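Local coordinates for protein bvu-3222 (PDB 3FYF) that is of unknown function but belongs to the DUF4251 family and is probably a periplasmic protein of Bacteroides vulgatus, at residues V100-R112 with Y120-A132. Residues are numbered along the deposited sequence; the frame is centred on the assembly and turned at random.
Sequences VTVQGNVNGISMR and YYNYGINGIAVSA
Arg112 pairs with Tyr120 through two backbone hydrogen bonds, and Ser110 with Asn122 and Asn107 with Gly124 do the same. Gly124 N to Asn107 O and Tyr120 N to Arg112 O both measure 2.8 Å. At Asn105 and Asn126 the bond from Asn126 N is sound and the return bond is weak. The register slips by one residue between Asn107 and Ser110. This is a beta bulge, and Gly108 within it has positive phi. A water is hydrogen-bonded to Ser110 OG at 2.8 Å.

Apolar contacts line the Tyr121 side. With CG anti to the backbone N (chi1 -168°), the ring end of Tyr121 comes nearer to strand 100-112, where Ile109 and Met111 meet it. Ile109 CG2 lies 3.7 Å from Tyr121 CZ. Extended Met111 lies at the ring edge, a Met-aromatic contact with SD 5.2 Å from the centroid. Val106 forks: CG1 meets Tyr123 CD2 at 3.7 Å, and CG2 meets Ile125 CD1. Val102 CG1 touches Ile125 CG2, while its CG2 reaches Val130 CG2 at 3.8 Å. Phe48 packs edge-to-face with Tyr121. Replacing Tyr121 by alanine removes the ring, and Ile109 CG2, the Met111 sulfur and Phe48 would probably be left without their aromatic partner.

In this antiparallel beta hairpin, paired backbone bonds set the register on both sides of the bulge. Apolar and aromatic groups hold one face, while Asn105, Asn107, Ser110 and Asn122 give the opposite face polar character.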
# COMPACT_ATOMS: atom_id res chain seq x y z
N VAL B 100 -8.66 -10.17 -16.09
CA VAL B 100 -10.11 -10.29 -16.10
C VAL B 100 -10.80 -8.93 -16.14
O VAL B 100 -10.30 -7.94 -15.61
CB VAL B 100 -10.66 -11.07 -14.88
CG1 VAL B 100 -10.79 -12.56 -15.20
CG2 VAL B 100 -9.81 -10.83 -13.64
N THR B 101 -11.96 -8.91 -16.80
CA THR B 101 -12.83 -7.74 -16.83
C THR B 101 -14.20 -8.16 -16.32
O THR B 101 -15.00 -8.75 -17.06
CB THR B 101 -12.95 -7.15 -18.26
OG1 THR B 101 -11.64 -6.93 -18.80
CG2 THR B 101 -13.71 -5.83 -18.23
N VAL B 102 -14.45 -7.87 -15.05
CA VAL B 102 -15.75 -8.11 -14.44
C VAL B 102 -16.60 -6.86 -14.67
O VAL B 102 -16.51 -5.90 -13.91
CB VAL B 102 -15.64 -8.43 -12.92
CG1 VAL B 102 -16.96 -8.96 -12.37
CG2 VAL B 102 -14.52 -9.43 -12.66
N GLN B 103 -17.40 -6.88 -15.73
CA GLN B 103 -18.29 -5.77 -16.07
C GLN B 103 -19.74 -6.19 -15.90
O GLN B 103 -20.08 -7.35 -16.13
CB GLN B 103 -18.01 -5.26 -17.50
CG GLN B 103 -18.26 -6.29 -18.61
CD GLN B 103 -17.31 -6.16 -19.79
OE1 GLN B 103 -16.79 -7.16 -20.29
NE2 GLN B 103 -17.07 -4.92 -20.23
N GLY B 104 -20.60 -5.25 -15.49
CA GLY B 104 -22.01 -5.55 -15.27
C GLY B 104 -22.77 -4.63 -14.33
O GLY B 104 -22.32 -3.53 -14.03
N ASN B 105 -23.93 -5.11 -13.88
CA ASN B 105 -24.83 -4.32 -13.04
C ASN B 105 -24.38 -4.23 -11.59
O ASN B 105 -23.93 -5.23 -11.01
CB ASN B 105 -26.25 -4.91 -13.08
CG ASN B 105 -26.90 -4.80 -14.45
OD1 ASN B 105 -27.27 -3.71 -14.89
ND2 ASN B 105 -27.06 -5.94 -15.12
N VAL B 106 -24.51 -3.04 -11.00
CA VAL B 106 -24.20 -2.82 -9.59
C VAL B 106 -25.46 -2.94 -8.72
O VAL B 106 -26.44 -2.23 -8.94
CB VAL B 106 -23.54 -1.43 -9.34
CG1 VAL B 106 -23.17 -1.26 -7.89
CG2 VAL B 106 -22.30 -1.28 -10.18
N ASN B 107 -25.41 -3.84 -7.75
CA ASN B 107 -26.52 -4.07 -6.82
C ASN B 107 -26.06 -4.18 -5.37
O ASN B 107 -24.87 -4.42 -5.12
CB ASN B 107 -27.30 -5.33 -7.23
CG ASN B 107 -26.41 -6.56 -7.34
OD1 ASN B 107 -26.15 -7.24 -6.35
ND2 ASN B 107 -25.96 -6.85 -8.56
N GLY B 108 -26.99 -4.00 -4.43
CA GLY B 108 -26.72 -4.16 -3.01
C GLY B 108 -25.80 -3.12 -2.40
O GLY B 108 -24.95 -3.44 -1.57
N ILE B 109 -25.96 -1.87 -2.83
CA ILE B 109 -25.12 -0.76 -2.38
C ILE B 109 -25.46 -0.30 -0.96
O ILE B 109 -26.59 0.11 -0.69
CB ILE B 109 -25.22 0.46 -3.34
CG1 ILE B 109 -24.84 0.06 -4.77
CG2 ILE B 109 -24.36 1.63 -2.84
CD1 ILE B 109 -25.21 1.11 -5.83
N SER B 110 -24.47 -0.37 -0.07
CA SER B 110 -24.55 0.27 1.24
C SER B 110 -23.35 1.19 1.47
O SER B 110 -22.24 0.90 1.02
CB SER B 110 -24.66 -0.77 2.37
OG SER B 110 -23.43 -1.43 2.61
N MET B 111 -23.59 2.30 2.16
CA MET B 111 -22.57 3.28 2.48
C MET B 111 -22.69 3.63 3.96
O MET B 111 -23.72 4.13 4.41
CB MET B 111 -22.75 4.52 1.60
CG MET B 111 -21.69 5.61 1.75
SD MET B 111 -21.86 6.79 0.40
CE MET B 111 -20.72 8.08 0.90
N ARG B 112 -21.62 3.35 4.70
CA ARG B 112 -21.56 3.60 6.14
C ARG B 112 -20.36 4.47 6.46
O ARG B 112 -19.39 4.51 5.71
CB ARG B 112 -21.47 2.28 6.92
CG ARG B 112 -22.67 1.35 6.75
CD ARG B 112 -22.40 0.01 7.41
NE ARG B 112 -23.36 -1.01 6.99
CZ ARG B 112 -24.46 -1.34 7.66
NH1 ARG B 112 -24.77 -0.72 8.79
NH2 ARG B 112 -25.27 -2.28 7.19
N TYR B 120 -17.27 3.15 4.55
CA TYR B 120 -17.32 1.75 4.21
C TYR B 120 -18.41 1.55 3.15
O TYR B 120 -19.60 1.60 3.45
CB TYR B 120 -17.56 0.90 5.47
CG TYR B 120 -16.42 1.06 6.47
CD1 TYR B 120 -15.37 0.15 6.50
CD2 TYR B 120 -16.38 2.14 7.35
CE1 TYR B 120 -14.31 0.30 7.40
CE2 TYR B 120 -15.32 2.30 8.25
CZ TYR B 120 -14.29 1.38 8.26
OH TYR B 120 -13.26 1.55 9.16
N TYR B 121 -17.96 1.37 1.91
CA TYR B 121 -18.84 1.29 0.74
C TYR B 121 -18.79 -0.13 0.17
O TYR B 121 -17.75 -0.57 -0.33
CB TYR B 121 -18.37 2.31 -0.30
CG TYR B 121 -19.32 2.55 -1.45
CD1 TYR B 121 -19.25 1.79 -2.62
CD2 TYR B 121 -20.26 3.58 -1.40
CE1 TYR B 121 -20.10 2.03 -3.69
CE2 TYR B 121 -21.12 3.83 -2.47
CZ TYR B 121 -21.03 3.05 -3.61
OH TYR B 121 -21.87 3.28 -4.67
N ASN B 122 -19.92 -0.84 0.26
CA ASN B 122 -20.01 -2.23 -0.18
C ASN B 122 -21.03 -2.38 -1.31
O ASN B 122 -22.03 -1.67 -1.34
CB ASN B 122 -20.42 -3.14 0.99
CG ASN B 122 -19.33 -3.28 2.07
OD1 ASN B 122 -19.57 -3.85 3.12
ND2 ASN B 122 -18.15 -2.77 1.80
N TYR B 123 -20.76 -3.31 -2.23
CA TYR B 123 -21.67 -3.62 -3.35
C TYR B 123 -21.33 -4.92 -4.09
O TYR B 123 -20.25 -5.49 -3.90
CB TYR B 123 -21.75 -2.45 -4.36
CG TYR B 123 -20.45 -2.11 -5.06
CD1 TYR B 123 -19.53 -1.25 -4.47
CD2 TYR B 123 -20.15 -2.63 -6.32
CE1 TYR B 123 -18.34 -0.92 -5.10
CE2 TYR B 123 -18.96 -2.30 -6.96
CZ TYR B 123 -18.06 -1.44 -6.34
OH TYR B 123 -16.88 -1.11 -6.96
N GLY B 124 -22.26 -5.37 -4.91
CA GLY B 124 -22.06 -6.54 -5.77
C GLY B 124 -22.01 -6.16 -7.23
O GLY B 124 -22.52 -5.10 -7.63
N ILE B 125 -21.36 -7.00 -8.03
CA ILE B 125 -21.28 -6.84 -9.48
C ILE B 125 -21.79 -8.13 -10.12
O ILE B 125 -21.30 -9.21 -9.82
CB ILE B 125 -19.82 -6.58 -9.97
CG1 ILE B 125 -19.25 -5.29 -9.37
CG2 ILE B 125 -19.75 -6.53 -11.50
CD1 ILE B 125 -19.65 -4.02 -10.11
N ASN B 126 -22.78 -8.01 -11.00
CA ASN B 126 -23.30 -9.16 -11.73
C ASN B 126 -22.78 -9.21 -13.16
O ASN B 126 -23.23 -8.45 -14.03
CB ASN B 126 -24.83 -9.19 -11.70
CG ASN B 126 -25.38 -9.93 -10.48
OD1 ASN B 126 -26.36 -10.68 -10.59
ND2 ASN B 126 -24.76 -9.72 -9.32
N GLY B 127 -21.81 -10.09 -13.39
CA GLY B 127 -21.14 -10.18 -14.68
C GLY B 127 -21.63 -11.32 -15.55
O GLY B 127 -22.55 -12.05 -15.18
N ILE B 128 -21.00 -11.47 -16.72
CA ILE B 128 -21.33 -12.54 -17.65
C ILE B 128 -20.68 -13.86 -17.22
O ILE B 128 -21.37 -14.84 -16.94
CB ILE B 128 -20.99 -12.16 -19.12
CG1 ILE B 128 -21.88 -11.00 -19.60
CG2 ILE B 128 -21.14 -13.37 -20.06
CD1 ILE B 128 -21.50 -10.42 -20.96
N ALA B 129 -19.35 -13.88 -17.16
CA ALA B 129 -18.64 -15.08 -16.76
C ALA B 129 -18.58 -15.20 -15.24
O ALA B 129 -19.01 -16.21 -14.67
CB ALA B 129 -17.23 -15.10 -17.36
N VAL B 130 -18.08 -14.16 -14.58
CA VAL B 130 -17.88 -14.17 -13.13
C VAL B 130 -18.58 -13.02 -12.40
O VAL B 130 -18.75 -11.92 -12.96
CB VAL B 130 -16.37 -14.24 -12.74
CG1 VAL B 130 -15.73 -15.54 -13.26
CG2 VAL B 130 -15.60 -13.03 -13.27
N SER B 131 -18.99 -13.29 -11.16
CA SER B 131 -19.63 -12.30 -10.30
C SER B 131 -18.71 -11.97 -9.11
O SER B 131 -17.81 -12.75 -8.79
CB SER B 131 -20.97 -12.82 -9.80
OG SER B 131 -20.82 -14.04 -9.08
N ALA B 132 -18.96 -10.84 -8.46
CA ALA B 132 -18.12 -10.41 -7.33
C ALA B 132 -18.82 -9.52 -6.31
O ALA B 132 -19.73 -8.77 -6.64
CB ALA B 132 -16.84 -9.71 -7.84
O HOH W 1 -21.10 -0.35 3.79